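Side-chain contact in glucose-1-phosphate uridylyltransferase (Sphingomonas elodea, PDB 2UX8), which probably makes UDP-glucose and diphosphate from UTP and alpha-D-glucose 1-phosphate, and binds the sugar phosphate: residues Glu83-Met88 against Lys93-Leu98. Residues are numbered along the deposited sequence; the frame is centred on the assembly and turned at random.
Sequences ELEATM and KSLDVL
Met88 reaches from the helix 82-89 into the returning chain 93-98, its sulfur SD lying 3.9 Å from Leu95 CD2. Its chain runs extended through chi2 and then bends at the sulfur (chi3 89°), which turns the methyl CE to Val97 CG1 at 4.0 Å and also onto the CB of Lys93 and the carbonyl of Ser94. The same Leu95 CD2 also touches the CA of Glu85, while CD1 lies 3.7 Å from Glu85 OE1, a van der Waals contact between a methyl and a carboxylate oxygen, with no hydrogen bond, in which the two side chains cross at about a right angle. Deeper in, Leu98 CD2 meets Leu84 CD2 at 4.4 Å and the CG of Glu85 at a similar distance. The one hydrogen bond across the contact is between backbones, Lys93 N to Met88 O at 2.9 Å; it ties the chain back to the last turn of the helix just after the reversal. Farther along, Ser94 OG accepts from Asp96 N at 3.1 Å, an ST turn that shapes the backbone leading into the 3-10 segment 96-98. Leu29 of a second subunit packs on Leu84, Met88 and Val97, and Lys93 NZ is placed to hydrogen-bond Thr26 OG1 of that subunit, though the lysine is poorly ordered. Far from the sugar-phosphate pocket, the end of helix 82-89 and the loop that follows it thus join intrachain packing to a subunit interface: one backbone hydrogen bond closes the reversal, and the remaining contact is mainly dispersion around the Met88 thioether, with little directional bonding.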
loop_
_atom_site.group_PDB
_atom_site.type_symbol
_atom_site.label_atom_id
_atom_site.label_comp_id
_atom_site.label_asym_id
_atom_site.label_seq_id
_atom_site.Cartn_x
_atom_site.Cartn_y
_atom_site.Cartn_z
ATOM N N GLU C 83 7.686 -12.420 -6.235
ATOM C CA GLU C 83 9.116 -12.234 -6.466
ATOM C C GLU C 83 9.978 -13.043 -5.512
ATOM O O GLU C 83 11.023 -13.568 -5.902
ATOM C CB GLU C 83 9.495 -10.754 -6.377
ATOM C CG GLU C 83 10.920 -10.468 -6.824
ATOM C CD GLU C 83 11.241 -8.992 -6.835
ATOM O OE1 GLU C 83 10.443 -8.228 -7.408
ATOM O OE2 GLU C 83 12.287 -8.591 -6.279
ATOM N N LEU C 84 9.539 -13.145 -4.264
ATOM C CA LEU C 84 10.268 -13.906 -3.257
ATOM C C LEU C 84 10.424 -15.361 -3.665
ATOM O O LEU C 84 11.529 -15.898 -3.685
ATOM C CB LEU C 84 9.523 -13.861 -1.933
ATOM C CG LEU C 84 10.080 -14.738 -0.814
ATOM C CD1 LEU C 84 11.510 -14.328 -0.467
ATOM C CD2 LEU C 84 9.183 -14.611 0.382
ATOM N N GLU C 85 9.303 -16.004 -3.972
ATOM C CA GLU C 85 9.318 -17.406 -4.381
ATOM C C GLU C 85 10.189 -17.610 -5.615
ATOM O O GLU C 85 10.806 -18.665 -5.782
ATOM C CB GLU C 85 7.897 -17.914 -4.685
ATOM C CG GLU C 85 6.944 -17.869 -3.499
ATOM C CD GLU C 85 5.738 -18.784 -3.658
ATOM O OE1 GLU C 85 5.629 -19.456 -4.710
ATOM O OE2 GLU C 85 4.899 -18.826 -2.723
ATOM N N ALA C 86 10.228 -16.602 -6.485
ATOM C CA ALA C 86 11.034 -16.686 -7.699
ATOM C C ALA C 86 12.499 -16.609 -7.313
ATOM O O ALA C 86 13.319 -17.390 -7.788
ATOM C CB ALA C 86 10.684 -15.558 -8.643
ATOM N N THR C 87 12.819 -15.663 -6.439
ATOM C CA THR C 87 14.186 -15.476 -5.971
ATOM C C THR C 87 14.724 -16.742 -5.316
ATOM O O THR C 87 15.854 -17.149 -5.554
ATOM C CB THR C 87 14.266 -14.366 -4.923
ATOM O OG1 THR C 87 13.822 -13.141 -5.495
ATOM C CG2 THR C 87 15.681 -14.197 -4.427
ATOM N N MET C 88 13.914 -17.351 -4.465
ATOM C CA MET C 88 14.322 -18.562 -3.773
ATOM C C MET C 88 14.551 -19.711 -4.728
ATOM O O MET C 88 15.512 -20.464 -4.587
ATOM C CB MET C 88 13.272 -18.963 -2.750
ATOM C CG MET C 88 13.211 -18.037 -1.565
ATOM S SD MET C 88 12.017 -18.612 -0.380
ATOM C CE MET C 88 13.051 -19.688 0.629
ATOM N N LYS C 93 16.538 -22.760 -3.065
ATOM C CA LYS C 93 16.050 -22.759 -1.685
ATOM C C LYS C 93 14.616 -23.270 -1.646
ATOM O O LYS C 93 13.770 -22.825 -2.414
ATOM C CB LYS C 93 16.113 -21.353 -1.075
ATOM C CG LYS C 93 17.501 -20.927 -0.625
ATOM C CD LYS C 93 17.495 -19.533 -0.005
ATOM C CE LYS C 93 18.923 -19.043 0.238
ATOM N NZ LYS C 93 19.018 -17.583 0.542
ATOM N N SER C 94 14.353 -24.216 -0.751
ATOM C CA SER C 94 13.022 -24.803 -0.609
ATOM C C SER C 94 11.977 -23.836 -0.066
ATOM O O SER C 94 12.258 -23.027 0.817
ATOM C CB SER C 94 13.065 -26.028 0.314
ATOM O OG SER C 94 11.753 -26.514 0.566
ATOM N N LEU C 95 10.759 -23.955 -0.585
ATOM C CA LEU C 95 9.650 -23.105 -0.168
ATOM C C LEU C 95 8.942 -23.676 1.051
ATOM O O LEU C 95 7.920 -23.146 1.480
ATOM C CB LEU C 95 8.610 -22.978 -1.281
ATOM C CG LEU C 95 8.972 -22.312 -2.611
ATOM C CD1 LEU C 95 7.735 -22.261 -3.469
ATOM C CD2 LEU C 95 9.518 -20.907 -2.391
ATOM N N ASP C 96 9.467 -24.764 1.598
ATOM C CA ASP C 96 8.853 -25.394 2.763
ATOM C C ASP C 96 8.736 -24.424 3.928
ATOM O O ASP C 96 7.817 -24.513 4.743
ATOM C CB ASP C 96 9.669 -26.610 3.208
ATOM C CG ASP C 96 9.467 -27.807 2.307
ATOM O OD1 ASP C 96 8.750 -27.670 1.293
ATOM O OD2 ASP C 96 10.025 -28.885 2.613
ATOM N N VAL C 97 9.675 -23.491 3.996
ATOM C CA VAL C 97 9.708 -22.516 5.070
ATOM C C VAL C 97 8.460 -21.633 5.072
ATOM O O VAL C 97 8.157 -20.966 6.063
ATOM C CB VAL C 97 10.974 -21.648 4.949
ATOM C CG1 VAL C 97 10.865 -20.718 3.764
ATOM C CG2 VAL C 97 11.192 -20.878 6.206
ATOM N N LEU C 98 7.729 -21.651 3.962
ATOM C CA LEU C 98 6.517 -20.853 3.806
ATOM C C LEU C 98 5.248 -21.686 3.984
ATOM O O LEU C 98 4.136 -21.180 3.843
ATOM C CB LEU C 98 6.509 -20.202 2.407
ATOM C CG LEU C 98 7.044 -18.783 2.160
ATOM C CD1 LEU C 98 8.113 -18.422 3.124
ATOM C CD2 LEU C 98 7.587 -18.690 0.782
#